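Local coordinates for protein thiamine-monophosphate kinase (Stenotrophomonas maltophilia, PDB 6XEP) that probably catalyses the ATP-dependent phosphorylation of thiamine monophosphate to thiamine diphosphate, the active form of vitamin B1, at residues Ala22-Leu25 with Asp29-Leu32; Leu168-Gly173 with His254-Leu259; Arg198-Arg203 with Asp275-Phe280. All blocks are in the same frame, centred on the assembly; numbering follows the deposited sequence.

Interaction 1. Residues Ala22-Leu25 with Asp29-Leu32; sequences ARTL and DILL. With NA (sodium ion), chain D.
The peptide units of Thr24 and Ile30 are the flat groups that act here: their carbonyl oxygens both bind one sodium ion, while the branched side chains of Thr24, Ile30 and Leu32 meet beside it. The contact illustrates how a cation can join a helix to the strand that follows it. Methyl CG2 of Thr24 lies 3.7 Å from CG2 of Ile30, the two side chains crossing at about a right angle. Leu32 is met by both branches: OG1 of Thr24, placed between backbone N and carbonyl carbon (chi1 61°), lies 3.8 Å from CB of Leu32, and CG2 of Thr24 also reaches its CD2. The same hydroxyl hydrogen-bonds to the carbonyl of Arg21 in the helix. The sodium ion is held by Thr24 O at 2.4 Å and by Ile30 O at 2.3 Å, with Arg27 O from the connecting loop as a further ligand. A water 2.8 Å from the sodium ion accepts a hydrogen bond from Leu32 N at 3.2 Å, linking the ion to the backbone just beyond strand 30-31. The carbonyls near the C-terminal end of a helix probably favour such a cation. After helix 17-24 the chain turns so that strand 30-31 comes against the helix end; this strand pairs antiparallel with strand 40-41, while Ile30 packs on Ala124 and Ile126 of strand 124-132 and Leu32 on Leu11 and Ala39.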
loop_
_atom_site.group_PDB
_atom_site.type_symbol
_atom_site.label_atom_id
_atom_site.label_comp_id
_atom_site.label_asym_id
_atom_site.label_seq_id
_atom_site.Cartn_x
_atom_site.Cartn_y
_atom_site.Cartn_z
ATOM N N ALA A 22 5.716 -16.985 -11.188
ATOM C CA ALA A 22 5.004 -18.201 -11.551
ATOM C C ALA A 22 3.516 -17.923 -11.684
ATOM O O ALA A 22 2.834 -18.511 -12.537
ATOM C CB ALA A 22 5.268 -19.283 -10.504
ATOM N N ARG A 23 3.015 -16.986 -10.890
ATOM C CA ARG A 23 1.602 -16.645 -10.898
ATOM C C ARG A 23 1.247 -15.596 -11.951
ATOM O O ARG A 23 0.172 -15.683 -12.551
ATOM C CB ARG A 23 1.202 -16.201 -9.493
ATOM C CG ARG A 23 1.194 -17.393 -8.527
ATOM C CD ARG A 23 1.383 -17.005 -7.064
ATOM N NE ARG A 23 1.215 -18.190 -6.221
ATOM C CZ ARG A 23 2.140 -19.135 -6.048
ATOM N NH1 ARG A 23 3.322 -19.029 -6.654
ATOM N NH2 ARG A 23 1.871 -20.202 -5.291
ATOM N N THR A 24 2.127 -14.634 -12.238
ATOM C CA THR A 24 1.821 -13.690 -13.311
ATOM C C THR A 24 1.940 -14.326 -14.696
ATOM O O THR A 24 1.335 -13.828 -15.652
ATOM C CB THR A 24 2.736 -12.469 -13.220
ATOM O OG1 THR A 24 4.100 -12.885 -13.375
ATOM C CG2 THR A 24 2.552 -11.753 -11.887
ATOM N N LEU A 25 2.706 -15.417 -14.833
ATOM C CA LEU A 25 2.821 -16.068 -16.132
ATOM C C LEU A 25 1.473 -16.596 -16.604
ATOM O O LEU A 25 1.222 -16.658 -17.809
ATOM C CB LEU A 25 3.855 -17.199 -16.061
ATOM C CG LEU A 25 4.333 -17.809 -17.380
ATOM C CD1 LEU A 25 5.040 -16.769 -18.227
ATOM C CD2 LEU A 25 5.242 -19.025 -17.146
ATOM N N ASP A 29 -3.755 -10.543 -17.825
ATOM C CA ASP A 29 -3.899 -9.125 -17.498
ATOM C C ASP A 29 -2.670 -8.553 -16.799
ATOM O O ASP A 29 -2.697 -7.400 -16.359
ATOM C CB ASP A 29 -5.130 -8.898 -16.611
ATOM C CG ASP A 29 -5.081 -9.716 -15.335
ATOM O OD1 ASP A 29 -4.739 -10.917 -15.417
ATOM O OD2 ASP A 29 -5.386 -9.164 -14.262
ATOM N N ILE A 30 -1.601 -9.332 -16.675
ATOM C CA ILE A 30 -0.391 -8.905 -15.980
ATOM C C ILE A 30 0.794 -9.197 -16.884
ATOM O O ILE A 30 1.018 -10.354 -17.261
ATOM C CB ILE A 30 -0.213 -9.633 -14.646
ATOM C CG1 ILE A 30 -1.479 -9.518 -13.790
ATOM C CG2 ILE A 30 1.039 -9.133 -13.930
ATOM C CD1 ILE A 30 -1.387 -10.246 -12.504
ATOM N N LEU A 31 1.554 -8.171 -17.214
ATOM C CA LEU A 31 2.765 -8.321 -18.013
ATOM C C LEU A 31 3.942 -8.182 -17.054
ATOM O O LEU A 31 4.190 -7.092 -16.531
ATOM C CB LEU A 31 2.806 -7.270 -19.117
ATOM C CG LEU A 31 3.635 -7.489 -20.369
ATOM C CD1 LEU A 31 3.133 -8.715 -21.123
ATOM C CD2 LEU A 31 3.572 -6.238 -21.250
ATOM N N LEU A 32 4.648 -9.286 -16.798
ATOM C CA LEU A 32 5.786 -9.262 -15.871
ATOM C C LEU A 32 6.790 -10.328 -16.330
ATOM O O LEU A 32 6.693 -11.497 -15.953
ATOM C CB LEU A 32 5.355 -9.492 -14.433
ATOM C CG LEU A 32 6.519 -9.473 -13.437
ATOM C CD1 LEU A 32 7.261 -8.128 -13.506
ATOM C CD2 LEU A 32 6.055 -9.772 -12.014
HETATM NA NA NA D . 1.072 -12.582 -17.700
HETATM O O HOH W 1 3.854 -12.287 -17.521
#

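Interaction 2. Residues Leu168-Gly173 with His254-Leu259; sequences LGDAAG and HALREL
Leu256 reaches across from its helix and lays both methyl groups over the backbone where Leu168, Gly169 and Gly173 come together, a worked case of one leucine packing directly on the main chain at two glycines. Its CG stands anti to the backbone N (chi1 -174°), which carries the isobutyl end away from helix 254-259 and towards the start of helix 170-179. Methyl CD2 comes to 3.5 Å from the carbonyl oxygen of Leu168 and 3.7 Å from the carbonyl carbon of Gly169. The other methyl, CD1, lies 3.8 Å from Gly169 O and 3.9 Å from Gly173 CA, one helical turn further on. Because neither glycine has a side chain, the leucine can settle on main-chain atoms. No hydrogen bond spans the contact.

Asp170 borders the leucine on its CB side. Its OD1 stands 3.5 Å from Leu256 CB, the two side chains meeting at a slant, but that oxygen is engaged by the hydroxyl of Ser253, and OD2 is shared by the hydroxyl of Thr167 and a salt bridge from Arg200. Ser253 OG in turn is hydrogen-bonded to Leu256 N, so one serine connects the carboxylate with the beginning of the second helix.

Beyond the contact, Leu256 also rests on Ala265 of helix 262-271. Gly169 occupies the N-cap position of helix 170-179, with a positive phi of 100° that suits glycine, and its carbonyl accepts the first-turn bond from Gly173 N at 2.9 Å. This helix start with glycine at the N-cap position, packed against a second helix through a leucine, belongs to the C-terminal domain of the AIR synthase-related (PurM-like) fold.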
loop_
_atom_site.group_PDB
_atom_site.type_symbol
_atom_site.label_atom_id
_atom_site.label_comp_id
_atom_site.label_asym_id
_atom_site.label_seq_id
_atom_site.Cartn_x
_atom_site.Cartn_y
_atom_site.Cartn_z
ATOM N N LEU A 168 -19.654 -16.115 14.743
ATOM C CA LEU A 168 -19.193 -14.859 15.311
ATOM C C LEU A 168 -18.543 -15.098 16.661
ATOM O O LEU A 168 -19.096 -15.820 17.502
ATOM C CB LEU A 168 -20.362 -13.872 15.487
ATOM C CG LEU A 168 -20.977 -13.352 14.187
ATOM C CD1 LEU A 168 -22.180 -12.445 14.524
ATOM C CD2 LEU A 168 -19.948 -12.591 13.372
ATOM N N GLY A 169 -17.388 -14.455 16.874
ATOM C CA GLY A 169 -16.768 -14.413 18.185
ATOM C C GLY A 169 -15.627 -15.387 18.399
ATOM O O GLY A 169 -14.993 -15.347 19.461
ATOM N N ASP A 170 -15.353 -16.257 17.427
ATOM C CA ASP A 170 -14.306 -17.262 17.606
ATOM C C ASP A 170 -12.944 -16.617 17.843
ATOM O O ASP A 170 -12.193 -17.014 18.749
ATOM C CB ASP A 170 -14.230 -18.143 16.375
ATOM C CG ASP A 170 -15.423 -19.055 16.223
ATOM O OD1 ASP A 170 -16.113 -19.359 17.228
ATOM O OD2 ASP A 170 -15.640 -19.498 15.081
ATOM N N ALA A 171 -12.576 -15.663 16.991
ATOM C CA ALA A 171 -11.275 -15.021 17.151
ATOM C C ALA A 171 -11.165 -14.350 18.514
ATOM O O ALA A 171 -10.146 -14.483 19.202
ATOM C CB ALA A 171 -11.050 -14.017 16.012
ATOM N N ALA A 172 -12.209 -13.624 18.926
ATOM C CA ALA A 172 -12.195 -12.983 20.235
ATOM C C ALA A 172 -12.061 -14.012 21.343
ATOM O O ALA A 172 -11.366 -13.776 22.333
ATOM C CB ALA A 172 -13.467 -12.158 20.443
ATOM N N GLY A 173 -12.733 -15.155 21.197
ATOM C CA GLY A 173 -12.589 -16.224 22.177
ATOM C C GLY A 173 -11.169 -16.742 22.279
ATOM O O GLY A 173 -10.638 -16.920 23.379
ATOM N N HIS A 254 -19.365 -24.424 17.884
ATOM C CA HIS A 254 -19.246 -25.449 18.914
ATOM C C HIS A 254 -18.138 -25.098 19.896
ATOM O O HIS A 254 -18.338 -25.115 21.117
ATOM C CB HIS A 254 -18.971 -26.799 18.255
ATOM C CG HIS A 254 -18.840 -27.929 19.221
ATOM N ND1 HIS A 254 -19.932 -28.610 19.718
ATOM C CD2 HIS A 254 -17.748 -28.511 19.773
ATOM C CE1 HIS A 254 -19.517 -29.561 20.537
ATOM N NE2 HIS A 254 -18.197 -29.519 20.591
ATOM N N ALA A 255 -16.959 -24.764 19.367
ATOM C CA ALA A 255 -15.796 -24.533 20.218
ATOM C C ALA A 255 -15.995 -23.320 21.119
ATOM O O ALA A 255 -15.633 -23.354 22.302
ATOM C CB ALA A 255 -14.546 -24.365 19.356
ATOM N N LEU A 256 -16.556 -22.240 20.573
ATOM C CA LEU A 256 -16.772 -21.048 21.381
ATOM C C LEU A 256 -17.750 -21.345 22.505
ATOM O O LEU A 256 -17.500 -21.000 23.661
ATOM C CB LEU A 256 -17.268 -19.898 20.506
ATOM C CG LEU A 256 -17.376 -18.558 21.250
ATOM C CD1 LEU A 256 -16.009 -18.163 21.808
ATOM C CD2 LEU A 256 -17.919 -17.440 20.366
ATOM N N ARG A 257 -18.843 -22.035 22.192
ATOM C CA ARG A 257 -19.791 -22.382 23.243
ATOM C C ARG A 257 -19.173 -23.341 24.260
ATOM O O ARG A 257 -19.469 -23.244 25.457
ATOM C CB ARG A 257 -21.055 -22.979 22.621
ATOM C CG ARG A 257 -22.321 -22.515 23.303
ATOM C CD ARG A 257 -23.559 -23.187 22.737
ATOM N NE ARG A 257 -24.144 -22.518 21.571
ATOM C CZ ARG A 257 -24.870 -21.400 21.620
ATOM N NH1 ARG A 257 -25.070 -20.773 22.773
ATOM N NH2 ARG A 257 -25.381 -20.893 20.509
ATOM N N GLU A 258 -18.283 -24.237 23.815
ATOM C CA GLU A 258 -17.708 -25.226 24.722
ATOM C C GLU A 258 -16.660 -24.623 25.655
ATOM O O GLU A 258 -16.561 -25.035 26.815
ATOM C CB GLU A 258 -17.095 -26.374 23.926
ATOM C CG GLU A 258 -16.792 -27.591 24.751
ATOM C CD GLU A 258 -18.042 -28.379 25.107
ATOM O OE1 GLU A 258 -18.008 -29.124 26.108
ATOM O OE2 GLU A 258 -19.057 -28.257 24.383
ATOM N N LEU A 259 -15.868 -23.658 25.179
ATOM C CA LEU A 259 -14.685 -23.219 25.909
ATOM C C LEU A 259 -14.873 -21.910 26.658
ATOM O O LEU A 259 -14.071 -21.606 27.550
ATOM C CB LEU A 259 -13.496 -23.073 24.952
ATOM C CG LEU A 259 -12.991 -24.375 24.326
ATOM C CD1 LEU A 259 -11.782 -24.109 23.440
ATOM C CD2 LEU A 259 -12.686 -25.422 25.398
#

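Interaction 3. Residues Arg198-Arg203 with Asp275-Phe280; sequences RLRLLR and DYELCF
Arg200 and Glu277 approach at about a right angle; the guanidinium and carboxylate planes are 48° apart, and of the guanidinium nitrogens NH2 alone donates to the carboxylate, not a flat two-pronged pairing. NH2 of Arg200 lies 2.7 Å from OE2 of Glu277, which accepts on its anti lone pair, the one away from OE1. The bond is bent (142° at the hydrogen), and OE2 stands 24° out of the guanidinium plane, while CG of Glu277 lies in that plane at the group's edge. Arg200 gets there by folding: its chain bends at chi2 and chi3, bringing a residue on the helix across to the strand. Glu277 bends at chi2 to meet it. NE of Arg200 is taken by Asp170 of helix 170-179.

One face of the guanidinium carries a water 3.2 Å above its centre. That water donates to Arg200 O at 3.0 Å and to Asp275 O at 2.9 Å, joining the two backbones. A second water accepts from Arg200 NH1 at 3.0 Å and lies 2.9 Å from Asp275 O, on the same carbonyl. Glu277 OE2 also takes a salt bridge from Arg207, and OE1 is hydrogen-bonded by Ser165, so both oxygens of this buried carboxylate have partners.

Tyr276 and Glu277 both face Val224, a G1 beta bulge at the entry to strand 277-282. That strand lies between strands 220-224 and 161-165, and the salt bridge ties the sheet to helix 192-202.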
loop_
_atom_site.group_PDB
_atom_site.type_symbol
_atom_site.label_atom_id
_atom_site.label_comp_id
_atom_site.label_asym_id
_atom_site.label_seq_id
_atom_site.Cartn_x
_atom_site.Cartn_y
_atom_site.Cartn_z
ATOM N N ARG A 198 -8.173 -21.243 17.737
ATOM C CA ARG A 198 -6.850 -20.708 17.414
ATOM C C ARG A 198 -6.775 -20.305 15.950
ATOM O O ARG A 198 -6.286 -19.221 15.613
ATOM C CB ARG A 198 -5.758 -21.734 17.742
ATOM C CG ARG A 198 -4.328 -21.175 17.621
ATOM C CD ARG A 198 -3.239 -22.225 17.879
ATOM N NE ARG A 198 -3.108 -23.208 16.790
ATOM C CZ ARG A 198 -2.203 -23.142 15.812
ATOM N NH1 ARG A 198 -1.325 -22.146 15.771
ATOM N NH2 ARG A 198 -2.162 -24.085 14.877
ATOM N N LEU A 199 -7.281 -21.160 15.059
ATOM C CA LEU A 199 -7.198 -20.867 13.630
ATOM C C LEU A 199 -8.211 -19.817 13.171
ATOM O O LEU A 199 -7.992 -19.172 12.136
ATOM C CB LEU A 199 -7.372 -22.157 12.829
ATOM C CG LEU A 199 -6.179 -23.113 12.944
ATOM C CD1 LEU A 199 -6.383 -24.329 12.074
ATOM C CD2 LEU A 199 -4.920 -22.395 12.545
ATOM N N ARG A 200 -9.309 -19.621 13.900
ATOM C CA ARG A 200 -10.184 -18.495 13.571
ATOM C C ARG A 200 -9.522 -17.160 13.883
ATOM O O ARG A 200 -9.746 -16.177 13.165
ATOM C CB ARG A 200 -11.511 -18.625 14.314
ATOM C CG ARG A 200 -12.364 -19.789 13.818
ATOM C CD ARG A 200 -13.018 -19.467 12.485
ATOM N NE ARG A 200 -14.183 -18.583 12.641
ATOM C CZ ARG A 200 -14.674 -17.830 11.666
ATOM N NH1 ARG A 200 -14.098 -17.844 10.462
ATOM N NH2 ARG A 200 -15.744 -17.065 11.890
ATOM N N LEU A 201 -8.705 -17.099 14.940
ATOM C CA LEU A 201 -7.941 -15.887 15.206
ATOM C C LEU A 201 -6.794 -15.746 14.212
ATOM O O LEU A 201 -6.558 -14.658 13.671
ATOM C CB LEU A 201 -7.398 -15.905 16.642
ATOM C CG LEU A 201 -6.487 -14.720 17.010
ATOM C CD1 LEU A 201 -7.199 -13.382 16.835
ATOM C CD2 LEU A 201 -5.936 -14.852 18.424
ATOM N N LEU A 202 -6.049 -16.839 13.983
ATOM C CA LEU A 202 -4.824 -16.749 13.190
ATOM C C LEU A 202 -5.109 -16.714 11.696
ATOM O O LEU A 202 -4.414 -16.015 10.948
ATOM C CB LEU A 202 -3.903 -17.934 13.500
ATOM C CG LEU A 202 -3.414 -18.018 14.943
ATOM C CD1 LEU A 202 -2.512 -19.239 15.048
ATOM C CD2 LEU A 202 -2.670 -16.748 15.326
ATOM N N ARG A 203 -6.107 -17.462 11.235
ATOM C CA ARG A 203 -6.352 -17.625 9.802
ATOM C C ARG A 203 -7.832 -17.430 9.505
ATOM O O ARG A 203 -8.521 -18.387 9.119
ATOM C CB ARG A 203 -5.911 -19.006 9.320
ATOM C CG ARG A 203 -4.428 -19.272 9.345
ATOM C CD ARG A 203 -4.154 -20.677 8.740
ATOM N NE ARG A 203 -2.933 -21.189 9.331
ATOM C CZ ARG A 203 -2.660 -22.464 9.508
ATOM N NH1 ARG A 203 -3.521 -23.397 9.116
ATOM N NH2 ARG A 203 -1.506 -22.804 10.061
ATOM N N ASP A 275 -13.612 -11.114 13.269
ATOM C CA ASP A 275 -14.333 -12.256 12.697
ATOM C C ASP A 275 -14.057 -12.393 11.206
ATOM O O ASP A 275 -13.860 -13.510 10.701
ATOM C CB ASP A 275 -15.830 -12.107 12.906
ATOM C CG ASP A 275 -16.233 -12.158 14.362
ATOM O OD1 ASP A 275 -15.924 -13.167 15.039
ATOM O OD2 ASP A 275 -16.897 -11.202 14.810
ATOM N N TYR A 276 -14.032 -11.261 10.500
ATOM C CA TYR A 276 -13.935 -11.205 9.040
ATOM C C TYR A 276 -15.030 -12.060 8.395
ATOM O O TYR A 276 -14.812 -12.784 7.424
ATOM C CB TYR A 276 -12.507 -11.567 8.568
ATOM C CG TYR A 276 -11.560 -10.515 9.114
ATOM C CD1 TYR A 276 -11.610 -9.222 8.623
ATOM C CD2 TYR A 276 -10.688 -10.786 10.177
ATOM C CE1 TYR A 276 -10.780 -8.218 9.128
ATOM C CE2 TYR A 276 -9.851 -9.785 10.691
ATOM C CZ TYR A 276 -9.908 -8.505 10.161
ATOM O OH TYR A 276 -9.117 -7.480 10.647
ATOM N N GLU A 277 -16.239 -11.933 8.937
ATOM C CA GLU A 277 -17.462 -12.448 8.339
ATOM C C GLU A 277 -18.165 -11.309 7.613
ATOM O O GLU A 277 -17.760 -10.158 7.715
ATOM C CB GLU A 277 -18.362 -13.067 9.417
ATOM C CG GLU A 277 -17.716 -14.277 10.088
ATOM C CD GLU A 277 -17.636 -15.518 9.176
ATOM O OE1 GLU A 277 -18.046 -15.466 7.986
ATOM O OE2 GLU A 277 -17.170 -16.575 9.661
ATOM N N LEU A 278 -19.207 -11.636 6.846
ATOM C CA LEU A 278 -19.992 -10.618 6.150
ATOM C C LEU A 278 -21.371 -10.526 6.787
ATOM O O LEU A 278 -22.028 -11.549 6.983
ATOM C CB LEU A 278 -20.151 -10.948 4.662
ATOM C CG LEU A 278 -18.941 -10.788 3.754
ATOM C CD1 LEU A 278 -19.375 -10.976 2.284
ATOM C CD2 LEU A 278 -18.321 -9.416 3.954
ATOM N N CYS A 279 -21.808 -9.311 7.096
ATOM C CA CYS A 279 -23.167 -9.061 7.578
ATOM C C CYS A 279 -23.908 -8.311 6.488
ATOM O O CYS A 279 -23.373 -7.342 5.929
ATOM C CB CYS A 279 -23.146 -8.257 8.884
ATOM S SG CYS A 279 -24.772 -7.800 9.496
ATOM N N PHE A 280 -25.117 -8.769 6.145
ATOM C CA PHE A 280 -25.853 -8.108 5.072
ATOM C C PHE A 280 -27.338 -8.070 5.387
ATOM O O PHE A 280 -27.827 -8.757 6.286
ATOM C CB PHE A 280 -25.600 -8.769 3.701
ATOM C CG PHE A 280 -25.919 -10.235 3.647
ATOM C CD1 PHE A 280 -25.010 -11.172 4.113
ATOM C CD2 PHE A 280 -27.116 -10.677 3.084
ATOM C CE1 PHE A 280 -25.282 -12.530 4.042
ATOM C CE2 PHE A 280 -27.406 -12.038 3.002
ATOM C CZ PHE A 280 -26.477 -12.972 3.487
HETATM O O HOH W 2 -12.561 -15.548 12.386
HETATM O O HOH W 3 -13.802 -15.508 8.608
#

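Overall arrangement
Interaction 1 comes first along the chain and stands apart, its centre 40 Å from that of interaction 2, on the opposite side of the chain's centre, and 30 Å from that of interaction 3. Interactions 2 and 3 alternate along the sequence, lie within the same C-terminal domain, and have centres 11 Å apart. They touch directly: Arg200 NE forms a salt bridge to Asp170 OD2 at 3.0 Å, and Gly169 N lies 2.7 Å from Asp275 OD1, probably hydrogen-bonded. Helices 170-179 and 192-202, consecutive in the chain, are thereby joined to the loop leading into strand 277-282, next to Asp274, a predicted substrate-binding residue, while interaction 1, with its sodium ion, joins helix 17-24 to strand 30-31 elsewhere in the chain.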